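Local coordinates for protein coatomer subunit delta (Saccharomyces cerevisiae, PDB 5FJZ) that forms part of the COPI vesicle coat, where its mu-homology domain, the part present here, binds tryptophan-based motifs such as that of Dsl1, at residues E226-K231 with V258-K263; I19-N24 with K234-M239; D168-S173 with A206-A211. All blocks are in the same frame, centred on the assembly; numbering follows the deposited sequence.

In the fold
Interactions 1 and 2 sit side by side, their centres about 9 Å apart. They meet through strands 257-269 and 15-27, neighbours in the large mixed sheet: Ile-19 probably bonds through N to Ile-259 O (2.8 Å) and through O to Ser-261 N (2.9 Å), and Thr-260 packs against Ser-235. Along the chain their segments alternate: 234-239 lies in the loop leaving strand 220-229, between the two strands of interaction 1. Interaction 3 belongs to a separate four-stranded antiparallel sheet, its centre about 34 Å and 33 Å from those of interactions 1 and 2, nearest atoms about 20 Å from either. Residues 19-24 fall within the broad region, 6-164, mapped as interacting with Dsl1.

Interaction 1. Residues E226-K231 with V258-K263; sequences ESTRDK and VITSLK
Arg-229 and Ile-259 meet because CG of Arg-229 lies opposite its own backbone N (chi1 -177°) and the chain runs on extended to NE, while CG1 of Ile-259 lies opposite the carbonyl carbon (chi1 -66°). The two side chains cross at a slant, with Arg-229 CG 4.0 Å from Ile-259 CG1. Farther out, Ile-259 CD1 stands obliquely 4.2 Å from Arg-229 NH1, so the isoleucine packs along the aliphatic stem and just reaches the guanidinium. The charged end is held by others: NE forms a salt bridge with Asp-257 and NH1 bonds the carbonyl of Glu-11. With an alanine here, Asp-257 would probably be left without its ionic mate and Ile-259 without the methylene wall beside CG1. Ser-227 and Ser-261 share this face, CB to CB at 3.9 Å. On the other face Thr-228 and Thr-260 lie side by side and point the same way, the methyl CG2 of Thr-228 sitting 3.2 Å from OG1 of Thr-260, a short approach of doubtful weight, since Thr-228 is not staggered. Glu-226 and Leu-262 lie there too, and Glu-226 turns OE1 to Thr-150. Paired backbone bonds link Glu-226 with Leu-262 and Thr-228 with Thr-260, the latter at 2.8 Å from Thr-228 N to Thr-260 O. One more, from Asp-230 N to Val-258 O at 2.8 Å, carries the ladder past the end of strand 226-229. Beyond it Val-258 CG2 packs 3.7 Å from Lys-231 O. The strand segments run at 170° to each other with a closest axis approach of 4.6 Å, a regular antiparallel ladder in the large mixed sheet of the mu-homology domain, where strand 15-27 bonds to the other edge of 257-269.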
loop_
_atom_site.group_PDB
_atom_site.type_symbol
_atom_site.label_atom_id
_atom_site.label_comp_id
_atom_site.label_asym_id
_atom_site.label_seq_id
_atom_site.Cartn_x
_atom_site.Cartn_y
_atom_site.Cartn_z
ATOM N N GLU A 226 -4.043 -24.582 2.199
ATOM C CA GLU A 226 -3.956 -25.923 1.594
ATOM C C GLU A 226 -4.129 -25.911 0.084
ATOM O O GLU A 226 -4.799 -25.042 -0.432
ATOM C CB GLU A 226 -5.031 -26.848 2.240
ATOM C CG GLU A 226 -6.480 -26.459 1.914
ATOM C CD GLU A 226 -7.417 -27.640 1.672
ATOM O OE1 GLU A 226 -7.196 -28.702 2.304
ATOM O OE2 GLU A 226 -8.402 -27.503 0.889
ATOM N N SER A 227 -3.506 -26.859 -0.626
ATOM C CA SER A 227 -3.685 -26.971 -2.079
ATOM C C SER A 227 -3.684 -28.423 -2.548
ATOM O O SER A 227 -3.079 -29.297 -1.890
ATOM C CB SER A 227 -2.614 -26.203 -2.804
ATOM O OG SER A 227 -1.349 -26.661 -2.406
ATOM N N THR A 228 -4.335 -28.670 -3.668
ATOM C CA THR A 228 -4.439 -30.026 -4.261
ATOM C C THR A 228 -4.185 -29.910 -5.783
ATOM O O THR A 228 -4.734 -29.049 -6.400
ATOM C CB THR A 228 -5.740 -30.769 -3.857
ATOM O OG1 THR A 228 -6.278 -31.468 -4.976
ATOM C CG2 THR A 228 -6.841 -29.850 -3.269
ATOM N N ARG A 229 -3.334 -30.767 -6.337
ATOM C CA ARG A 229 -3.189 -30.894 -7.780
ATOM C C ARG A 229 -3.951 -32.118 -8.238
ATOM O O ARG A 229 -3.600 -33.230 -7.828
ATOM C CB ARG A 229 -1.712 -30.985 -8.169
ATOM C CG ARG A 229 -1.512 -31.035 -9.670
ATOM C CD ARG A 229 -0.078 -30.683 -9.971
ATOM N NE ARG A 229 0.121 -30.650 -11.407
ATOM C CZ ARG A 229 0.992 -29.891 -12.044
ATOM N NH1 ARG A 229 1.826 -29.113 -11.381
ATOM N NH2 ARG A 229 1.037 -29.943 -13.357
ATOM N N ASP A 230 -4.991 -31.926 -9.051
ATOM C CA ASP A 230 -5.864 -33.000 -9.549
ATOM C C ASP A 230 -6.780 -32.358 -10.588
ATOM O O ASP A 230 -7.486 -31.410 -10.275
ATOM C CB ASP A 230 -6.672 -33.599 -8.387
ATOM C CG ASP A 230 -7.729 -34.697 -8.817
ATOM O OD1 ASP A 230 -8.041 -34.948 -10.015
ATOM O OD2 ASP A 230 -8.301 -35.281 -7.894
ATOM N N LYS A 231 -6.813 -32.907 -11.816
ATOM C CA LYS A 231 -7.737 -32.445 -12.855
ATOM C C LYS A 231 -9.157 -32.223 -12.413
ATOM O O LYS A 231 -9.889 -31.359 -12.948
ATOM C CB LYS A 231 -7.826 -33.471 -14.004
ATOM C CG LYS A 231 -6.762 -33.332 -15.051
ATOM C CD LYS A 231 -6.789 -34.555 -15.977
ATOM C CE LYS A 231 -6.875 -34.220 -17.449
ATOM N NZ LYS A 231 -8.248 -33.912 -17.928
ATOM N N VAL A 258 -4.984 -29.149 -13.076
ATOM C CA VAL A 258 -5.664 -28.176 -12.239
ATOM C C VAL A 258 -5.052 -28.278 -10.842
ATOM O O VAL A 258 -4.847 -29.405 -10.339
ATOM C CB VAL A 258 -7.139 -28.481 -12.154
ATOM C CG1 VAL A 258 -7.885 -27.540 -11.193
ATOM C CG2 VAL A 258 -7.808 -28.411 -13.546
ATOM N N ILE A 259 -4.749 -27.111 -10.275
ATOM C CA ILE A 259 -4.438 -26.949 -8.881
ATOM C C ILE A 259 -5.532 -26.140 -8.212
ATOM O O ILE A 259 -5.884 -25.056 -8.723
ATOM C CB ILE A 259 -3.108 -26.255 -8.723
ATOM C CG1 ILE A 259 -2.006 -27.140 -9.235
ATOM C CG2 ILE A 259 -2.876 -25.819 -7.242
ATOM C CD1 ILE A 259 -0.673 -26.473 -9.358
ATOM N N THR A 260 -6.108 -26.617 -7.083
ATOM C CA THR A 260 -6.962 -25.781 -6.234
ATOM C C THR A 260 -6.293 -25.413 -4.925
ATOM O O THR A 260 -5.445 -26.181 -4.422
ATOM C CB THR A 260 -8.288 -26.380 -5.831
ATOM O OG1 THR A 260 -8.031 -27.615 -5.144
ATOM C CG2 THR A 260 -9.137 -26.635 -7.029
ATOM N N SER A 261 -6.571 -24.220 -4.432
ATOM C CA SER A 261 -5.975 -23.723 -3.121
ATOM C C SER A 261 -6.954 -22.884 -2.323
ATOM O O SER A 261 -7.892 -22.261 -2.885
ATOM C CB SER A 261 -4.676 -22.928 -3.273
ATOM O OG SER A 261 -4.838 -21.918 -4.246
ATOM N N LEU A 262 -6.741 -22.861 -0.995
ATOM C CA LEU A 262 -7.477 -22.018 -0.032
ATOM C C LEU A 262 -6.494 -21.558 1.023
ATOM O O LEU A 262 -5.651 -22.381 1.466
ATOM C CB LEU A 262 -8.586 -22.790 0.650
ATOM C CG LEU A 262 -9.427 -22.019 1.669
ATOM C CD1 LEU A 262 -10.317 -20.992 1.026
ATOM C CD2 LEU A 262 -10.268 -23.020 2.468
ATOM N N LYS A 263 -6.434 -20.247 1.221
ATOM C CA LYS A 263 -5.482 -19.545 2.043
ATOM C C LYS A 263 -6.313 -18.594 2.908
ATOM O O LYS A 263 -7.223 -17.891 2.414
ATOM C CB LYS A 263 -4.480 -18.765 1.181
ATOM C CG LYS A 263 -3.358 -18.038 1.894
ATOM C CD LYS A 263 -2.320 -17.364 0.964
ATOM C CE LYS A 263 -1.323 -16.556 1.719
ATOM N NZ LYS A 263 0.002 -17.191 1.681
#

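Interaction 2. Residues I19-N24 with K234-M239; sequences IKEVIN and KSFTGM
Glu-21 reaches across to Thr-237 and Ser-235, and its carboxylate carries the polar part of the contact. CG lies opposite the carbonyl carbon (chi1 -64°) and the chain is extended beyond it, which sets both oxygens over the loop 234-239. OE1 takes the backbone N-H of Thr-237 on its syn lone pair at 3.1 Å, with an angle of 144° at the hydrogen. OE2 accepts from OG1 of Thr-237 at a very short 2.5 Å, a length to be read with caution. A weak bond from Ser-235 OG to Glu-21 OE2 spans 3.1 Å, and Trp-109 NE1 adds a further donor to OE2. So many donors round a buried carboxylate would probably stabilise its charged form.

Bonds within the loop shape the turn that receives it. Ser-235 to Gly-238 is a type I turn followed by a G1 bulge: Gly-238 N bonds Ser-235 O, and Ser-235 N bonds Met-239 O at 2.8 Å. At the backbone angles of Gly-238, with phi at 97°, a CB would be jammed against the preceding carbonyl oxygen. Met-239 N also bonds Ser-235 OG at 2.9 Å, tying the serine hydroxyl to the far arm of the turn.

Apolar packing lies beside the carboxylate. Ile-19 and Met-239 cross at about a right angle, with Ile-19 CG2 3.7 Å from Met-239 CG. The same methyl of Ile-19 touches Ser-235 CB at 3.6 Å, while Ile-19 CD1 rests 3.7 Å from Met-239 O. Trp-109 of strand 104-113 packs against both Ile-19 and Met-239, and Leu-38 of strand 33-46 against Glu-21, Phe-236 and Thr-237.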
loop_
_atom_site.group_PDB
_atom_site.type_symbol
_atom_site.label_atom_id
_atom_site.label_comp_id
_atom_site.label_asym_id
_atom_site.label_seq_id
_atom_site.Cartn_x
_atom_site.Cartn_y
_atom_site.Cartn_z
ATOM N N ILE A 19 -7.095 -22.621 -9.360
ATOM C CA ILE A 19 -8.260 -22.019 -8.799
ATOM C C ILE A 19 -7.916 -21.640 -7.363
ATOM O O ILE A 19 -7.664 -22.552 -6.499
ATOM C CB ILE A 19 -9.431 -23.019 -8.829
ATOM C CG1 ILE A 19 -9.743 -23.439 -10.276
ATOM C CG2 ILE A 19 -10.682 -22.441 -8.190
ATOM C CD1 ILE A 19 -10.717 -24.613 -10.397
ATOM N N LYS A 20 -7.809 -20.338 -7.116
ATOM C CA LYS A 20 -7.234 -19.865 -5.834
ATOM C C LYS A 20 -8.255 -19.116 -5.061
ATOM O O LYS A 20 -8.866 -18.179 -5.602
ATOM C CB LYS A 20 -6.034 -18.972 -6.143
ATOM C CG LYS A 20 -4.830 -19.692 -6.719
ATOM C CD LYS A 20 -3.705 -18.688 -7.092
ATOM C CE LYS A 20 -2.363 -19.377 -7.086
ATOM N NZ LYS A 20 -1.333 -18.603 -7.855
ATOM N N GLU A 21 -8.552 -19.539 -3.840
ATOM C CA GLU A 21 -9.495 -18.836 -2.950
ATOM C C GLU A 21 -8.849 -18.361 -1.680
ATOM O O GLU A 21 -7.911 -19.019 -1.115
ATOM C CB GLU A 21 -10.764 -19.658 -2.666
ATOM C CG GLU A 21 -11.510 -19.849 -3.971
ATOM C CD GLU A 21 -12.752 -20.691 -3.903
ATOM O OE1 GLU A 21 -12.827 -21.557 -2.987
ATOM O OE2 GLU A 21 -13.665 -20.453 -4.733
ATOM N N VAL A 22 -9.205 -17.152 -1.289
ATOM C CA VAL A 22 -8.702 -16.506 -0.067
ATOM C C VAL A 22 -9.854 -16.096 0.828
ATOM O O VAL A 22 -10.831 -15.568 0.368
ATOM C CB VAL A 22 -7.922 -15.226 -0.424
ATOM C CG1 VAL A 22 -7.463 -14.479 0.810
ATOM C CG2 VAL A 22 -6.757 -15.554 -1.306
ATOM N N ILE A 23 -9.749 -16.445 2.113
ATOM C CA ILE A 23 -10.843 -16.267 3.052
ATOM C C ILE A 23 -10.414 -15.305 4.137
ATOM O O ILE A 23 -9.402 -15.549 4.798
ATOM C CB ILE A 23 -11.386 -17.608 3.614
ATOM C CG1 ILE A 23 -12.561 -17.414 4.612
ATOM C CG2 ILE A 23 -10.274 -18.456 4.236
ATOM C CD1 ILE A 23 -13.812 -16.927 3.944
ATOM N N ASN A 24 -11.233 -14.291 4.359
ATOM C CA ASN A 24 -11.196 -13.427 5.507
ATOM C C ASN A 24 -12.394 -13.775 6.423
ATOM O O ASN A 24 -13.547 -14.043 5.934
ATOM C CB ASN A 24 -11.367 -11.941 5.152
ATOM C CG ASN A 24 -10.262 -11.380 4.249
ATOM O OD1 ASN A 24 -10.551 -10.683 3.291
ATOM N ND2 ASN A 24 -9.070 -11.717 4.485
ATOM N N LYS A 234 -11.961 -29.702 -6.936
ATOM C CA LYS A 234 -12.923 -28.624 -6.769
ATOM C C LYS A 234 -12.355 -27.699 -5.690
ATOM O O LYS A 234 -11.955 -28.203 -4.624
ATOM C CB LYS A 234 -14.209 -29.185 -6.254
ATOM C CG LYS A 234 -15.224 -29.536 -7.283
ATOM C CD LYS A 234 -16.562 -29.582 -6.566
ATOM C CE LYS A 234 -17.628 -30.274 -7.377
ATOM N NZ LYS A 234 -18.647 -30.836 -6.458
ATOM N N SER A 235 -12.521 -26.392 -5.837
ATOM C CA SER A 235 -12.227 -25.400 -4.805
ATOM C C SER A 235 -13.169 -25.487 -3.625
ATOM O O SER A 235 -14.250 -26.141 -3.700
ATOM C CB SER A 235 -12.320 -23.933 -5.382
ATOM O OG SER A 235 -13.690 -23.478 -5.460
ATOM N N PHE A 236 -12.843 -24.731 -2.588
ATOM C CA PHE A 236 -13.739 -24.515 -1.441
ATOM C C PHE A 236 -15.191 -24.186 -1.831
ATOM O O PHE A 236 -16.130 -24.691 -1.232
ATOM C CB PHE A 236 -13.165 -23.494 -0.398
ATOM C CG PHE A 236 -14.016 -23.307 0.870
ATOM C CD1 PHE A 236 -14.194 -24.356 1.813
ATOM C CD2 PHE A 236 -14.574 -22.063 1.182
ATOM C CE1 PHE A 236 -14.930 -24.157 2.987
ATOM C CE2 PHE A 236 -15.313 -21.864 2.369
ATOM C CZ PHE A 236 -15.504 -22.904 3.258
ATOM N N THR A 237 -15.389 -23.269 -2.741
ATOM C CA THR A 237 -16.789 -22.853 -3.044
ATOM C C THR A 237 -17.369 -23.775 -4.125
ATOM O O THR A 237 -18.481 -23.550 -4.570
ATOM C CB THR A 237 -16.856 -21.430 -3.535
ATOM O OG1 THR A 237 -16.001 -21.335 -4.683
ATOM C CG2 THR A 237 -16.428 -20.475 -2.433
ATOM N N GLY A 238 -16.612 -24.767 -4.577
ATOM C CA GLY A 238 -17.086 -25.645 -5.684
ATOM C C GLY A 238 -16.635 -25.335 -7.092
ATOM O O GLY A 238 -17.096 -25.959 -8.021
ATOM N N MET A 239 -15.767 -24.324 -7.304
ATOM C CA MET A 239 -15.263 -24.072 -8.631
ATOM C C MET A 239 -14.377 -25.216 -9.129
ATOM O O MET A 239 -13.559 -25.760 -8.393
ATOM C CB MET A 239 -14.497 -22.688 -8.612
ATOM C CG MET A 239 -13.910 -22.138 -9.966
ATOM S SD MET A 239 -15.013 -21.922 -11.384
ATOM C CE MET A 239 -16.117 -20.646 -10.779
#

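Interaction 3. Residues D168-S173 with A206-A211; sequences DINTES and AFTIEA
Asn-170 lies against Ala-206, Phe-207 and Thr-208, and each step along its side chain meets something different. CB sits 3.6 Å from Ala-206 O, the carbonyl that also takes the backbone N-H of Asn-170 at 2.7 Å; that donor comes from above the carbonyl plane, 36° out of it. Next, CG passes 4.0 Å from Phe-207 CA, placed there because it lies opposite the carbonyl carbon of Asn-170 (chi1 -62°). At the tip, ND2 gives a nearly straight hydrogen bond to Thr-208 OG1 at 3.0 Å (167° at the hydrogen), and the hydroxyl oxygen lies close to the amide plane. ND2 also donates to a water at 3.2 Å, which in turn makes a weak bond to Phe-207 O.

Around this side chain the strands pair in antiparallel fashion. Asp-168 and Thr-208 form a hydrogen-bonded pair, with Thr-208 N 2.8 Å from Asp-168 O. Ile-169 and Phe-207 form the adjoining non-hydrogen-bonded pair on the opposite face, and there Phe-207 turns its side chain towards strand 137-146 and Ile-159. Past Asn-170 the chain bends back through a short 3-10 turn, which brings Ser-173 CB to 3.6 Å from Ala-206 CB.

Strand 168-169 is an outermost strand, within this chain, of the four-stranded sheet. Since Thr-208 OG1 accepts from Asn-170, its own proton is probably directed to Asp-139 OD1, its hydrogen-bond partner on strand 137-146; the amide, hydroxyl and carboxylate would then form a chain of side-chain hydrogen bonds linking the end of the 168-169 edge to strands 202-210 and 137-146, running beside the backbone ladder.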
loop_
_atom_site.group_PDB
_atom_site.type_symbol
_atom_site.label_atom_id
_atom_site.label_comp_id
_atom_site.label_asym_id
_atom_site.label_seq_id
_atom_site.Cartn_x
_atom_site.Cartn_y
_atom_site.Cartn_z
ATOM N N ASP A 168 4.418 -21.419 27.501
ATOM C CA ASP A 168 4.261 -22.750 28.025
ATOM C C ASP A 168 3.015 -23.336 27.430
ATOM O O ASP A 168 1.913 -22.815 27.642
ATOM C CB ASP A 168 4.144 -22.619 29.569
ATOM C CG ASP A 168 4.070 -23.925 30.301
ATOM O OD1 ASP A 168 4.188 -25.016 29.708
ATOM O OD2 ASP A 168 3.826 -23.847 31.523
ATOM N N ILE A 169 3.228 -24.283 26.552
ATOM C CA ILE A 169 2.173 -25.052 25.854
ATOM C C ILE A 169 1.540 -25.997 26.857
ATOM O O ILE A 169 2.250 -26.771 27.511
ATOM C CB ILE A 169 2.751 -25.905 24.705
ATOM C CG1 ILE A 169 3.532 -25.111 23.680
ATOM C CG2 ILE A 169 1.659 -26.738 24.005
ATOM C CD1 ILE A 169 2.785 -23.899 23.182
ATOM N N ASN A 170 0.238 -25.889 27.068
ATOM C CA ASN A 170 -0.461 -26.739 28.036
ATOM C C ASN A 170 -1.008 -27.952 27.315
ATOM O O ASN A 170 -2.117 -27.985 26.768
ATOM C CB ASN A 170 -1.465 -25.843 28.799
ATOM C CG ASN A 170 -0.741 -24.725 29.582
ATOM O OD1 ASN A 170 0.415 -24.881 29.994
ATOM N ND2 ASN A 170 -1.409 -23.588 29.779
ATOM N N THR A 171 -0.176 -28.996 27.285
ATOM C CA THR A 171 -0.430 -30.176 26.490
ATOM C C THR A 171 -1.680 -30.924 26.990
ATOM O O THR A 171 -2.330 -31.590 26.235
ATOM C CB THR A 171 0.784 -31.112 26.450
ATOM O OG1 THR A 171 1.081 -31.532 27.783
ATOM C CG2 THR A 171 2.066 -30.380 25.853
ATOM N N GLU A 172 -2.031 -30.744 28.264
ATOM C CA GLU A 172 -3.193 -31.469 28.839
ATOM C C GLU A 172 -4.523 -30.930 28.318
ATOM O O GLU A 172 -5.545 -31.577 28.445
ATOM C CB GLU A 172 -3.202 -31.338 30.367
ATOM C CG GLU A 172 -3.271 -29.863 30.863
ATOM C CD GLU A 172 -1.916 -29.264 31.220
ATOM O OE1 GLU A 172 -1.092 -29.244 30.274
ATOM O OE2 GLU A 172 -1.650 -28.824 32.389
ATOM N N SER A 173 -4.513 -29.690 27.834
ATOM C CA SER A 173 -5.726 -29.091 27.295
ATOM C C SER A 173 -5.597 -28.730 25.809
ATOM O O SER A 173 -6.281 -27.846 25.363
ATOM C CB SER A 173 -6.078 -27.841 28.067
ATOM O OG SER A 173 -6.137 -28.060 29.406
ATOM N N ALA A 206 -3.942 -24.757 23.931
ATOM C CA ALA A 206 -3.889 -24.135 25.194
ATOM C C ALA A 206 -2.478 -23.808 25.609
ATOM O O ALA A 206 -1.568 -24.631 25.450
ATOM C CB ALA A 206 -4.592 -25.081 26.253
ATOM N N PHE A 207 -2.284 -22.616 26.132
ATOM C CA PHE A 207 -0.956 -22.148 26.536
ATOM C C PHE A 207 -1.058 -21.055 27.514
ATOM O O PHE A 207 -2.127 -20.441 27.675
ATOM C CB PHE A 207 -0.127 -21.746 25.281
ATOM C CG PHE A 207 -0.812 -20.736 24.460
ATOM C CD1 PHE A 207 -1.866 -21.095 23.605
ATOM C CD2 PHE A 207 -0.555 -19.446 24.627
ATOM C CE1 PHE A 207 -2.552 -20.117 22.869
ATOM C CE2 PHE A 207 -1.248 -18.473 23.929
ATOM C CZ PHE A 207 -2.239 -18.816 23.021
ATOM N N THR A 208 0.078 -20.749 28.157
ATOM C CA THR A 208 0.213 -19.648 29.001
ATOM C C THR A 208 1.244 -18.670 28.437
ATOM O O THR A 208 2.293 -19.084 28.035
ATOM C CB THR A 208 0.694 -20.131 30.397
ATOM O OG1 THR A 208 -0.260 -21.086 30.918
ATOM C CG2 THR A 208 0.732 -18.965 31.350
ATOM N N ILE A 209 0.881 -17.431 28.411
ATOM C CA ILE A 209 1.686 -16.384 27.808
ATOM C C ILE A 209 1.589 -15.152 28.653
ATOM O O ILE A 209 0.532 -14.817 29.185
ATOM C CB ILE A 209 1.240 -16.118 26.325
ATOM C CG1 ILE A 209 2.239 -15.198 25.609
ATOM C CG2 ILE A 209 -0.160 -15.530 26.262
ATOM C CD1 ILE A 209 2.026 -15.187 24.063
ATOM N N GLU A 210 2.707 -14.420 28.777
ATOM C CA GLU A 210 2.730 -13.112 29.477
ATOM C C GLU A 210 2.119 -11.992 28.650
ATOM O O GLU A 210 2.438 -11.881 27.491
ATOM C CB GLU A 210 4.161 -12.668 29.777
ATOM C CG GLU A 210 4.834 -13.385 30.925
ATOM C CD GLU A 210 6.176 -12.755 31.273
ATOM O OE1 GLU A 210 6.697 -11.930 30.466
ATOM O OE2 GLU A 210 6.704 -13.086 32.358
ATOM N N ALA A 211 1.280 -11.163 29.268
ATOM C CA ALA A 211 0.773 -9.967 28.688
ATOM C C ALA A 211 0.408 -9.027 29.806
ATOM O O ALA A 211 0.090 -9.474 30.908
ATOM C CB ALA A 211 -0.489 -10.284 27.864
HETATM O O HOH W 1 -4.314 -22.723 28.881
#